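Local structure of cobalamin biosynthesis protein CobN (7C6O) at residues A82-I87 / P109-S114; E39-L44 / G59-W64; A137-A142 / T168-T173; L45-T50 / A65-L70; L52-S57 / H200-T205. The protein acts as the large, probably catalytic subunit of cobaltochelatase, the ATP-dependent enzyme that inserts cobalt into the corrin ring during cobalamin biosynthesis. All coordinates share one frame; numbering follows the deposited sequence.

Interaction 1: residues A82-I87 / P109-S114; sequences ASIVVI and PAVLVS
Ile87 CG1 and Leu112 CG are set alike, each beside its own backbone N and opposite the carbonyl carbon (chi1 -60° and -48°), and both chains then run on extended. The two side chains therefore lie alongside each other and point the same way, with Ile87 CD1 3.7 Å from Leu112 CD2. On the other face of the sheet Val86 and Val111 also stand side by side: Val86 CG2, turned to the N side of its residue, rests 4.0 Å from Val111 CB. Ile84 CG2 approaches Val111 CG2 at a slant, 4.1 Å away. Helices 131-143 and 146-161 cover this second face.

Between the faces runs a regular parallel ladder. Val85 N gives to Pro109 O, Val111 N to Val85 O, Ile87 N to Val111 O and Val113 N to Ile87 O, all four within 2.7 to 3.0 Å. The two strands belong to one beta-alpha-beta unit, connected through helix 97-105. At its far edge, strand 110-114 is met by Thr128 and Ser127, whose hydroxyls bond to Ala110 N and Leu112 N. With these backbone groups paired, the side chains on both faces add apolar packing to a buried contact.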
# COMPACT_ATOMS: atom_id res chain seq x y z
N ALA A 82 24.14 -24.10 -44.86
CA ALA A 82 25.03 -22.97 -44.63
C ALA A 82 26.21 -22.98 -45.59
O ALA A 82 26.80 -24.03 -45.87
CB ALA A 82 25.55 -22.99 -43.19
N SER A 83 26.56 -21.79 -46.09
CA SER A 83 27.81 -21.59 -46.82
C SER A 83 28.93 -21.13 -45.91
O SER A 83 30.10 -21.41 -46.18
CB SER A 83 27.61 -20.56 -47.94
OG SER A 83 26.58 -20.95 -48.82
N ILE A 84 28.59 -20.39 -44.85
CA ILE A 84 29.52 -19.96 -43.82
C ILE A 84 28.82 -20.10 -42.48
O ILE A 84 27.61 -19.88 -42.38
CB ILE A 84 29.98 -18.50 -44.03
CG1 ILE A 84 30.52 -18.28 -45.44
CG2 ILE A 84 31.03 -18.11 -43.00
CD1 ILE A 84 30.86 -16.84 -45.73
N VAL A 85 29.57 -20.49 -41.45
CA VAL A 85 29.04 -20.60 -40.10
C VAL A 85 29.82 -19.66 -39.19
O VAL A 85 31.05 -19.56 -39.28
CB VAL A 85 29.12 -22.05 -39.57
CG1 VAL A 85 28.36 -22.17 -38.25
CG2 VAL A 85 28.56 -23.02 -40.59
N VAL A 86 29.10 -18.97 -38.31
CA VAL A 86 29.68 -18.10 -37.30
C VAL A 86 29.17 -18.56 -35.94
O VAL A 86 27.96 -18.72 -35.75
CB VAL A 86 29.32 -16.62 -37.53
CG1 VAL A 86 29.91 -15.76 -36.42
CG2 VAL A 86 29.81 -16.17 -38.88
N ILE A 87 30.10 -18.78 -35.01
CA ILE A 87 29.77 -19.21 -33.65
C ILE A 87 30.30 -18.16 -32.68
O ILE A 87 31.48 -17.80 -32.73
CB ILE A 87 30.38 -20.59 -33.34
CG1 ILE A 87 29.84 -21.65 -34.32
CG2 ILE A 87 30.09 -20.99 -31.90
CD1 ILE A 87 30.49 -23.01 -34.16
N PRO A 109 33.24 -23.45 -44.00
CA PRO A 109 34.10 -22.43 -43.37
C PRO A 109 33.46 -21.90 -42.09
O PRO A 109 32.30 -21.47 -42.08
CB PRO A 109 34.21 -21.35 -44.44
CG PRO A 109 34.02 -22.09 -45.73
CD PRO A 109 33.01 -23.16 -45.43
N ALA A 110 34.23 -21.94 -41.00
CA ALA A 110 33.71 -21.65 -39.67
C ALA A 110 34.46 -20.47 -39.06
O ALA A 110 35.69 -20.46 -39.03
CB ALA A 110 33.84 -22.88 -38.76
N VAL A 111 33.70 -19.49 -38.58
CA VAL A 111 34.23 -18.32 -37.90
C VAL A 111 33.87 -18.44 -36.43
O VAL A 111 32.68 -18.45 -36.07
CB VAL A 111 33.67 -17.02 -38.50
CG1 VAL A 111 34.43 -15.81 -37.98
CG2 VAL A 111 33.71 -17.08 -40.03
N LEU A 112 34.88 -18.54 -35.57
CA LEU A 112 34.68 -18.74 -34.13
C LEU A 112 35.12 -17.48 -33.39
O LEU A 112 36.28 -17.08 -33.49
CB LEU A 112 35.47 -19.94 -33.63
CG LEU A 112 35.36 -21.25 -34.42
CD1 LEU A 112 36.29 -22.30 -33.82
CD2 LEU A 112 33.92 -21.75 -34.46
N VAL A 113 34.19 -16.86 -32.66
CA VAL A 113 34.49 -15.65 -31.91
C VAL A 113 33.94 -15.78 -30.50
O VAL A 113 33.05 -16.59 -30.22
CB VAL A 113 33.93 -14.38 -32.60
CG1 VAL A 113 34.51 -14.23 -34.00
CG2 VAL A 113 32.42 -14.43 -32.63
N SER A 114 34.48 -14.96 -29.60
CA SER A 114 34.13 -14.99 -28.20
C SER A 114 33.06 -13.94 -27.89
O SER A 114 32.99 -12.90 -28.53
CB SER A 114 35.37 -14.74 -27.33
OG SER A 114 35.03 -14.62 -25.97

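Interaction 2: residues E39-L44 / G59-W64; sequences EPTVLL and GKNYRW
Val42 and Tyr62 make the tight part of this contact. They stand side by side on one face of the sheet, and Val42 CG1 comes within 3.7 Å of Tyr62 CE1. The phenol ring is fixed from outside the pair: its OH bonds to Leu149 O, and His153 meets it edge to face. Around the other face, Leu43 CD1 reaches Arg63 CB at 3.7 Å, with the two side chains crossing at about a right angle. Three backbone bonds of 2.7 to 3.1 Å tie the strands together: Val42 N to Asn61 O, Arg63 N to Val42 O and Leu44 N to Arg63 O.

Toward the N-terminal end the contact turns polar and partly exposed. Asn61 CG lies anti to its backbone N (chi1 -176°), which swings the amide across to the neighbouring segment. There ND2 donates to the O of exposed Glu39 at 2.8 Å, in its own amide plane but from above the carbonyl plane, and makes a weak bond to Thr41 OG1. The looser side is at Arg63, modelled in two conformers. In the one described, NH1 bonds to Asn61 OD1 (2.6 Å), and Thr41 CG2 sits 3.5 Å from Arg63 CG and over the centre of one guanidinium face; both are less certain for that reason.

The parallel pairing of strands 42-46 and 62-65, with helix 49-58 as the connection between them, is a classic beta-alpha-beta unit at the edge of a four-stranded parallel sheet.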
# COMPACT_ATOMS: atom_id res chain seq x y z
N GLU A 39 22.93 -13.49 -51.03
CA GLU A 39 22.59 -14.76 -51.65
C GLU A 39 23.12 -15.92 -50.80
O GLU A 39 22.34 -16.78 -50.41
CB GLU A 39 23.09 -14.83 -53.09
CG GLU A 39 22.52 -15.99 -53.90
CD GLU A 39 23.28 -17.28 -53.70
OE1 GLU A 39 24.50 -17.31 -53.99
OE2 GLU A 39 22.67 -18.27 -53.24
N PRO A 40 24.43 -15.98 -50.48
CA PRO A 40 24.91 -17.11 -49.68
C PRO A 40 24.30 -17.11 -48.29
O PRO A 40 24.02 -16.06 -47.71
CB PRO A 40 26.43 -16.89 -49.62
CG PRO A 40 26.73 -15.95 -50.74
CD PRO A 40 25.53 -15.06 -50.82
N THR A 41 24.08 -18.31 -47.76
CA THR A 41 23.46 -18.47 -46.46
C THR A 41 24.53 -18.51 -45.38
O THR A 41 25.44 -19.35 -45.43
CB THR A 41 22.62 -19.75 -46.41
OG1 THR A 41 21.58 -19.68 -47.39
CG2 THR A 41 22.00 -19.93 -45.04
N VAL A 42 24.43 -17.61 -44.41
CA VAL A 42 25.34 -17.56 -43.27
C VAL A 42 24.58 -18.03 -42.04
O VAL A 42 23.55 -17.45 -41.67
CB VAL A 42 25.92 -16.15 -43.06
CG1 VAL A 42 26.75 -16.11 -41.79
CG2 VAL A 42 26.75 -15.74 -44.26
N LEU A 43 25.07 -19.09 -41.41
CA LEU A 43 24.49 -19.61 -40.18
C LEU A 43 25.17 -18.93 -39.00
O LEU A 43 26.39 -19.01 -38.84
CB LEU A 43 24.66 -21.12 -40.10
CG LEU A 43 24.19 -21.81 -38.81
CD1 LEU A 43 22.70 -21.57 -38.58
CD2 LEU A 43 24.49 -23.29 -38.85
N LEU A 44 24.37 -18.25 -38.17
CA LEU A 44 24.86 -17.58 -36.97
C LEU A 44 24.41 -18.37 -35.74
O LEU A 44 23.20 -18.49 -35.49
CB LEU A 44 24.34 -16.14 -36.89
CG LEU A 44 24.69 -15.37 -35.62
CD1 LEU A 44 26.20 -15.25 -35.47
CD2 LEU A 44 24.03 -13.99 -35.64
N GLY A 59 18.00 -8.20 -42.47
CA GLY A 59 17.49 -8.53 -43.78
C GLY A 59 18.42 -9.34 -44.65
O GLY A 59 18.03 -9.71 -45.76
N LYS A 60 19.64 -9.61 -44.18
CA LYS A 60 20.55 -10.49 -44.91
C LYS A 60 20.11 -11.94 -44.77
O LYS A 60 19.31 -12.30 -43.89
CB LYS A 60 21.98 -10.31 -44.39
CG LYS A 60 22.65 -9.01 -44.80
CD LYS A 60 22.84 -8.95 -46.31
CE LYS A 60 24.04 -8.11 -46.70
NZ LYS A 60 24.34 -8.25 -48.16
N ASN A 61 20.65 -12.79 -45.64
CA ASN A 61 20.28 -14.20 -45.69
C ASN A 61 21.01 -14.94 -44.57
O ASN A 61 22.03 -15.61 -44.78
CB ASN A 61 20.59 -14.81 -47.05
CG ASN A 61 20.13 -16.25 -47.16
OD1 ASN A 61 19.27 -16.69 -46.40
ND2 ASN A 61 20.72 -16.99 -48.09
N TYR A 62 20.47 -14.81 -43.37
CA TYR A 62 20.99 -15.47 -42.19
C TYR A 62 20.08 -16.61 -41.76
O TYR A 62 18.85 -16.53 -41.91
CB TYR A 62 21.10 -14.50 -41.00
CG TYR A 62 22.34 -13.64 -40.91
CD1 TYR A 62 23.55 -14.17 -40.49
CD2 TYR A 62 22.28 -12.27 -41.16
CE1 TYR A 62 24.68 -13.38 -40.37
CE2 TYR A 62 23.40 -11.47 -41.04
CZ TYR A 62 24.60 -12.03 -40.64
OH TYR A 62 25.72 -11.24 -40.52
N ARG A 63 20.68 -17.68 -41.26
CA ARG A 63 20.01 -18.63 -40.38
C ARG A 63 20.57 -18.43 -38.98
O ARG A 63 21.74 -18.08 -38.81
CB ARG A 63 20.23 -20.08 -40.83
CG ARG A 63 19.85 -20.37 -42.27
CD ARG A 63 18.36 -20.26 -42.51
NE ARG A 63 18.04 -20.52 -43.91
CZ ARG A 63 18.05 -19.60 -44.86
NH1 ARG A 63 18.35 -18.34 -44.56
NH2 ARG A 63 17.75 -19.92 -46.11
N TRP A 64 19.74 -18.66 -37.97
CA TRP A 64 20.18 -18.40 -36.60
C TRP A 64 19.65 -19.46 -35.65
O TRP A 64 18.58 -20.04 -35.86
CB TRP A 64 19.73 -17.01 -36.12
CG TRP A 64 18.29 -16.75 -36.35
CD1 TRP A 64 17.24 -17.15 -35.57
CD2 TRP A 64 17.71 -16.00 -37.43
NE1 TRP A 64 16.06 -16.71 -36.10
CE2 TRP A 64 16.32 -16.00 -37.24
CE3 TRP A 64 18.24 -15.34 -38.54
CZ2 TRP A 64 15.44 -15.37 -38.13
CZ3 TRP A 64 17.38 -14.71 -39.42
CH2 TRP A 64 15.99 -14.73 -39.20

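Interaction 3: residues A137-A142 / T168-T173; sequences AHIYLA and TPPVAT
Tyr140, on helix 131-143, reaches out to the irregular chain that follows helix 146-161, where Thr168 and Pro170 receive it: a helix-to-loop contact at the surface. The phenol OH donates to Thr168 O over 2.6 Å. That carbonyl oxygen lies at the edge of the ring, near its plane, whereas the hydroxyl is tilted 29° from the plane of the carbonyl.

Pro170 takes one face of the same ring. Its CG sits 3.5 Å from the ring centroid and only 5° off the normal, a CH-pi contact directly over the centre, and CD follows toward the phenol end, 3.6 Å from Tyr140 CZ. The pyrrolidine and the tyrosine side chain cross at about a right angle. Edge bond and face contact together restrict how the ring can turn or slide.

This loop leads from the parallel sheet and its covering helices toward strand 176-178, the first strand of the next sheet, and Tyr140 holds it about midway along. The aromatic ring is itself buried, with Leu152 and Phe155 of helix 146-161 among its neighbours.

One residue earlier on the helix, Ile139 places CG2 anti to its backbone N, and this methyl meets Pro170 CB at 3.7 Å. Ile139 and Thr168 lie at the exposed margin of the contact. Nearby, Glu151 accepts from Thr168 N.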
# COMPACT_ATOMS: atom_id res chain seq x y z
N ALA A 137 35.38 -10.28 -37.71
CA ALA A 137 34.04 -10.72 -37.33
C ALA A 137 33.80 -10.50 -35.84
O ALA A 137 32.70 -10.10 -35.43
CB ALA A 137 33.84 -12.19 -37.69
N HIS A 138 34.82 -10.75 -35.01
CA HIS A 138 34.69 -10.51 -33.58
C HIS A 138 34.30 -9.06 -33.31
O HIS A 138 33.44 -8.79 -32.45
CB HIS A 138 36.00 -10.84 -32.87
CG HIS A 138 36.00 -10.50 -31.41
ND1 HIS A 138 35.62 -11.39 -30.44
CD2 HIS A 138 36.33 -9.35 -30.77
CE1 HIS A 138 35.71 -10.81 -29.25
NE2 HIS A 138 36.14 -9.57 -29.43
N ILE A 139 34.89 -8.12 -34.04
CA ILE A 139 34.61 -6.71 -33.82
C ILE A 139 33.19 -6.36 -34.28
O ILE A 139 32.46 -5.64 -33.58
CB ILE A 139 35.67 -5.84 -34.53
CG1 ILE A 139 37.05 -6.12 -33.94
CG2 ILE A 139 35.32 -4.36 -34.42
CD1 ILE A 139 38.19 -5.41 -34.64
N TYR A 140 32.78 -6.87 -35.45
CA TYR A 140 31.41 -6.65 -35.92
C TYR A 140 30.39 -7.05 -34.85
O TYR A 140 29.44 -6.31 -34.58
CB TYR A 140 31.15 -7.44 -37.20
CG TYR A 140 31.57 -6.79 -38.50
CD1 TYR A 140 30.92 -5.65 -38.98
CD2 TYR A 140 32.58 -7.34 -39.27
CE1 TYR A 140 31.30 -5.07 -40.18
CE2 TYR A 140 32.96 -6.77 -40.47
CZ TYR A 140 32.32 -5.64 -40.92
OH TYR A 140 32.70 -5.08 -42.12
N LEU A 141 30.59 -8.22 -34.25
CA LEU A 141 29.63 -8.74 -33.28
C LEU A 141 29.79 -8.09 -31.91
O LEU A 141 28.79 -7.93 -31.20
CB LEU A 141 29.78 -10.26 -33.19
CG LEU A 141 29.33 -10.99 -34.46
CD1 LEU A 141 29.89 -12.41 -34.52
CD2 LEU A 141 27.81 -11.00 -34.55
N ALA A 142 31.01 -7.72 -31.53
CA ALA A 142 31.21 -7.05 -30.25
C ALA A 142 30.49 -5.71 -30.22
O ALA A 142 29.80 -5.37 -29.25
CB ALA A 142 32.70 -6.86 -29.97
N THR A 168 31.00 -2.24 -45.51
CA THR A 168 31.40 -1.18 -44.60
C THR A 168 32.12 -1.78 -43.40
O THR A 168 31.72 -2.84 -42.90
CB THR A 168 30.17 -0.40 -44.12
OG1 THR A 168 29.53 0.21 -45.25
CG2 THR A 168 30.54 0.67 -43.11
N PRO A 169 33.20 -1.16 -42.93
CA PRO A 169 33.88 -1.64 -41.72
C PRO A 169 32.95 -1.60 -40.52
O PRO A 169 31.90 -0.94 -40.57
CB PRO A 169 35.04 -0.65 -41.56
CG PRO A 169 35.28 -0.11 -42.93
CD PRO A 169 33.93 -0.06 -43.58
N PRO A 170 33.29 -2.29 -39.44
CA PRO A 170 32.45 -2.23 -38.23
C PRO A 170 32.33 -0.80 -37.72
O PRO A 170 33.28 -0.02 -37.75
CB PRO A 170 33.21 -3.12 -37.23
CG PRO A 170 34.05 -4.02 -38.07
CD PRO A 170 34.43 -3.22 -39.28
N VAL A 171 31.13 -0.46 -37.26
CA VAL A 171 30.84 0.86 -36.71
C VAL A 171 30.56 0.72 -35.22
O VAL A 171 29.83 -0.18 -34.80
CB VAL A 171 29.67 1.55 -37.44
CG1 VAL A 171 30.06 1.88 -38.87
CG2 VAL A 171 28.42 0.68 -37.40
N ALA A 172 31.14 1.62 -34.43
CA ALA A 172 30.86 1.64 -33.01
C ALA A 172 29.44 2.13 -32.75
O ALA A 172 28.92 2.98 -33.47
CB ALA A 172 31.87 2.53 -32.28
N THR A 173 28.82 1.56 -31.73
CA THR A 173 27.49 1.98 -31.32
C THR A 173 27.58 2.74 -30.01
O THR A 173 28.18 2.23 -29.05
CB THR A 173 26.57 0.77 -31.18
OG1 THR A 173 27.32 -0.33 -30.65
CG2 THR A 173 25.99 0.39 -32.53

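Interaction 4: residues L45-T50 / A65-L70; sequences LSTSDT and ANPSRL
The guanidinium of Arg69 has Asn66 CB over one face, 3.5 Å above the plane and offset toward the rim, while the carboxylate of Asp49 comes up at its edge. The grip is end-on: NH1 gives to Asp49 OD2 at 3.0 Å, in the guanidinium plane and on the syn lone pair, and NH2 gives to Asp49 OD1 at 3.2 Å. The two planes are 40° apart, so this second bond meets OD1 from above the carboxylate. From the opposite face of that plane Asn66 ND2 donates to the same OD1 (2.9 Å). The Asn66 amide stands at a steep 76° to the carboxylate.

Asn66 is itself held by an Asx turn. Its OD1 accepts from Ser68 N (3.0 Å) and from Ser68 OG (2.8 Å), both on one face of the amide, which orients ND2 toward Asp49. Behind these polar groups the strand pairing of Leu45 with Ala65 runs out in a weak bond from Ser46 N to Ala65 O. Leu45 packs its CD2 on Ala65 CB at 3.9 Å and its CB on Pro67 CG at 4.1 Å, near Trp96.

Asp49 lies in the first turn of helix 49-58, next to the N-cap Ser48. The three bonds to its carboxylate tie the loop after strand 62-65 to the start of that helix; together with the helix N terminus they would probably favour a charged carboxylate.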
# COMPACT_ATOMS: atom_id res chain seq x y z
N LEU A 45 25.37 -18.90 -34.99
CA LEU A 45 25.11 -19.63 -33.75
C LEU A 45 25.68 -18.80 -32.61
O LEU A 45 26.90 -18.77 -32.41
CB LEU A 45 25.73 -21.02 -33.79
CG LEU A 45 25.32 -21.93 -34.95
CD1 LEU A 45 26.23 -23.15 -35.03
CD2 LEU A 45 23.86 -22.34 -34.81
N SER A 46 24.82 -18.13 -31.86
CA SER A 46 25.25 -17.27 -30.77
C SER A 46 24.40 -17.51 -29.54
O SER A 46 23.18 -17.66 -29.63
CB SER A 46 25.17 -15.78 -31.15
OG SER A 46 25.62 -14.96 -30.09
N THR A 47 25.05 -17.56 -28.38
CA THR A 47 24.32 -17.65 -27.12
C THR A 47 23.71 -16.32 -26.71
O THR A 47 23.04 -16.26 -25.67
CB THR A 47 25.23 -18.17 -26.02
OG1 THR A 47 26.44 -17.40 -25.99
CG2 THR A 47 25.58 -19.64 -26.26
N SER A 48 23.94 -15.26 -27.48
CA SER A 48 23.31 -13.96 -27.25
C SER A 48 22.14 -13.83 -28.22
O SER A 48 22.35 -13.69 -29.43
CB SER A 48 24.31 -12.83 -27.43
OG SER A 48 23.64 -11.58 -27.49
N ASP A 49 20.92 -13.87 -27.69
CA ASP A 49 19.75 -13.71 -28.56
C ASP A 49 19.71 -12.34 -29.22
O ASP A 49 19.08 -12.19 -30.27
CB ASP A 49 18.47 -13.96 -27.77
CG ASP A 49 18.28 -15.43 -27.42
OD1 ASP A 49 18.76 -16.29 -28.19
OD2 ASP A 49 17.65 -15.72 -26.39
N THR A 50 20.36 -11.33 -28.62
CA THR A 50 20.47 -10.03 -29.27
C THR A 50 21.17 -10.15 -30.62
O THR A 50 20.74 -9.53 -31.61
CB THR A 50 21.20 -9.05 -28.36
OG1 THR A 50 20.50 -8.95 -27.12
CG2 THR A 50 21.28 -7.67 -29.01
N ALA A 65 20.41 -19.68 -34.58
CA ALA A 65 20.01 -20.56 -33.50
C ALA A 65 20.89 -20.27 -32.30
O ALA A 65 22.04 -19.86 -32.44
CB ALA A 65 20.11 -22.04 -33.90
N ASN A 66 20.32 -20.49 -31.11
CA ASN A 66 21.07 -20.35 -29.87
C ASN A 66 21.64 -21.71 -29.48
O ASN A 66 20.86 -22.65 -29.28
CB ASN A 66 20.19 -19.81 -28.77
CG ASN A 66 20.97 -19.36 -27.55
OD1 ASN A 66 21.90 -20.05 -27.11
ND2 ASN A 66 20.62 -18.21 -27.00
N PRO A 67 22.96 -21.86 -29.36
CA PRO A 67 23.53 -23.17 -29.03
C PRO A 67 23.03 -23.75 -27.72
O PRO A 67 23.08 -24.97 -27.54
CB PRO A 67 25.04 -22.90 -28.97
CG PRO A 67 25.24 -21.68 -29.81
CD PRO A 67 24.01 -20.85 -29.63
N SER A 68 22.54 -22.92 -26.79
CA SER A 68 22.01 -23.44 -25.53
C SER A 68 20.62 -24.04 -25.69
O SER A 68 20.11 -24.64 -24.73
CB SER A 68 21.99 -22.35 -24.47
OG SER A 68 21.03 -21.36 -24.76
N ARG A 69 19.98 -23.88 -26.85
CA ARG A 69 18.67 -24.44 -27.13
C ARG A 69 18.70 -25.25 -28.42
O ARG A 69 17.79 -25.17 -29.25
CB ARG A 69 17.61 -23.34 -27.24
CG ARG A 69 17.60 -22.33 -26.10
CD ARG A 69 16.43 -21.38 -26.25
NE ARG A 69 16.48 -20.62 -27.50
CZ ARG A 69 16.81 -19.33 -27.58
NH1 ARG A 69 17.10 -18.65 -26.48
NH2 ARG A 69 16.83 -18.72 -28.76
N LEU A 70 19.75 -26.04 -28.62
CA LEU A 70 20.01 -26.67 -29.91
C LEU A 70 20.36 -28.14 -29.70
O LEU A 70 21.31 -28.46 -28.98
CB LEU A 70 21.15 -25.95 -30.64
CG LEU A 70 21.28 -26.16 -32.15
CD1 LEU A 70 20.06 -25.62 -32.86
CD2 LEU A 70 22.55 -25.49 -32.66

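Interaction 5: residues L52-S57 / H200-T205; sequences LISARS and HLAGNT
Ser57 OG donates to Ala202 O over 2.8 Å, arriving in the carbonyl plane. One turn earlier on the same helix, Ser54 OG lies 2.9 Å from Leu201 O, but Thr50 O of its own helix is also an acceptor within reach, and which one takes the proton is not settled. Both serines hold OG beside the backbone N (chi1 -65° for Ser57), the position that turns the hydroxyls toward the end of the neighbouring helix. Two successive carbonyls at that end thus face serine hydroxyls of helix 49-58, the bond being certain at Ala202 alone.

Helix 197-202 stops in a Schellman motif, with Gly203 at positive phi and two bonds folding back into the last turn. Having no side chain, Gly203 lets Ser57 OG come to 3.8 Å from its CA. The contact joins the first helix packed on the N-terminal parallel sheet to a short helix that directly follows strand 190-196 of the next, mixed sheet.

Beyond the serines the contact is mostly packing around Ile53. Its CG2, anti to the backbone N, meets Ala202 CB (3.6 Å), and the same methyl lies 3.4 Å from Ala202 O. Asn204 comes across Ile53 at about a right angle, though it is modelled in two conformers and its amide position is less sure. Arg56, farther out, has its firm partner elsewhere, in a salt bridge with Asp332.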
# COMPACT_ATOMS: atom_id res chain seq x y z
N LEU A 52 21.11 -12.78 -32.58
CA LEU A 52 20.22 -13.45 -33.52
C LEU A 52 19.11 -12.51 -33.99
O LEU A 52 18.72 -12.55 -35.16
CB LEU A 52 19.63 -14.70 -32.87
CG LEU A 52 20.65 -15.63 -32.20
CD1 LEU A 52 19.98 -16.90 -31.68
CD2 LEU A 52 21.78 -15.97 -33.16
N ILE A 53 18.61 -11.66 -33.10
CA ILE A 53 17.57 -10.71 -33.49
C ILE A 53 18.16 -9.64 -34.41
O ILE A 53 17.53 -9.24 -35.39
CB ILE A 53 16.91 -10.09 -32.24
CG1 ILE A 53 16.25 -11.19 -31.40
CG2 ILE A 53 15.88 -9.05 -32.64
CD1 ILE A 53 15.70 -10.71 -30.08
N SER A 54 19.38 -9.18 -34.11
CA SER A 54 20.06 -8.25 -35.00
C SER A 54 20.24 -8.85 -36.39
O SER A 54 20.07 -8.16 -37.40
CB SER A 54 21.42 -7.85 -34.42
OG SER A 54 21.27 -7.11 -33.22
N ALA A 55 20.59 -10.13 -36.46
CA ALA A 55 20.71 -10.80 -37.75
C ALA A 55 19.37 -10.86 -38.47
O ALA A 55 19.30 -10.65 -39.68
CB ALA A 55 21.29 -12.21 -37.55
N ARG A 56 18.30 -11.14 -37.73
CA ARG A 56 16.96 -11.13 -38.32
C ARG A 56 16.59 -9.74 -38.82
O ARG A 56 16.07 -9.59 -39.93
CB ARG A 56 15.93 -11.63 -37.30
CG ARG A 56 14.51 -11.72 -37.84
CD ARG A 56 13.55 -12.23 -36.78
NE ARG A 56 13.34 -11.25 -35.72
CZ ARG A 56 12.65 -11.49 -34.61
NH1 ARG A 56 12.11 -12.68 -34.40
NH2 ARG A 56 12.51 -10.53 -33.70
N SER A 57 16.87 -8.71 -38.01
CA SER A 57 16.56 -7.34 -38.41
C SER A 57 17.38 -6.88 -39.61
O SER A 57 16.94 -5.97 -40.32
CB SER A 57 16.80 -6.39 -37.23
OG SER A 57 15.90 -6.64 -36.16
N HIS A 200 17.54 -1.44 -28.90
CA HIS A 200 17.93 -0.65 -30.06
C HIS A 200 18.87 -1.44 -30.96
O HIS A 200 18.70 -1.48 -32.19
CB HIS A 200 18.58 0.66 -29.61
CG HIS A 200 18.86 1.61 -30.74
ND1 HIS A 200 17.88 2.40 -31.30
CD2 HIS A 200 20.00 1.88 -31.41
CE1 HIS A 200 18.41 3.13 -32.27
NE2 HIS A 200 19.70 2.83 -32.35
N LEU A 201 19.87 -2.10 -30.37
CA LEU A 201 20.83 -2.87 -31.15
C LEU A 201 20.16 -4.03 -31.86
O LEU A 201 20.51 -4.35 -33.01
CB LEU A 201 21.96 -3.37 -30.26
CG LEU A 201 22.85 -2.29 -29.65
CD1 LEU A 201 23.92 -2.91 -28.78
CD2 LEU A 201 23.47 -1.46 -30.76
N ALA A 202 19.20 -4.68 -31.20
CA ALA A 202 18.50 -5.80 -31.82
C ALA A 202 17.58 -5.35 -32.95
O ALA A 202 17.22 -6.18 -33.79
CB ALA A 202 17.69 -6.55 -30.76
N GLY A 203 17.21 -4.08 -32.99
CA GLY A 203 16.21 -3.62 -33.94
C GLY A 203 14.78 -3.80 -33.48
O GLY A 203 13.86 -3.55 -34.26
N ASN A 204 14.56 -4.23 -32.23
CA ASN A 204 13.22 -4.40 -31.68
C ASN A 204 12.76 -3.08 -31.06
O ASN A 204 12.64 -2.92 -29.85
CB ASN A 204 13.19 -5.53 -30.67
CG ASN A 204 12.94 -6.88 -31.31
OD1 ASN A 204 12.47 -6.98 -32.44
ND2 ASN A 204 13.25 -7.95 -30.57
N THR A 205 12.51 -2.10 -31.93
CA THR A 205 12.09 -0.78 -31.50
C THR A 205 10.64 -0.47 -31.87
O THR A 205 10.20 0.67 -31.69
CB THR A 205 13.02 0.29 -32.07
OG1 THR A 205 13.08 0.18 -33.50
CG2 THR A 205 14.42 0.14 -31.49

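Overall arrangement
From the N terminus, interaction 2 closes the first loop, pairing strand 42-46 with strand 62-65 around helix 49-58. Interaction 4 begins before that loop is finished and crosses it, carrying the pairing on into the turns beyond the strand ends. Interaction 5 also starts on helix 49-58, crosses both, and closes only at residues 200-205, some 143 residues later. Within that long span lie interactions 1 and 3 in series: the first adds strand 110-114 at the far edge of the same parallel sheet, and the second ties a helix covering that sheet to the outgoing chain. Thr173 of interaction 3 touches Leu201 of interaction 5, where the N-terminal unit meets the following sheet.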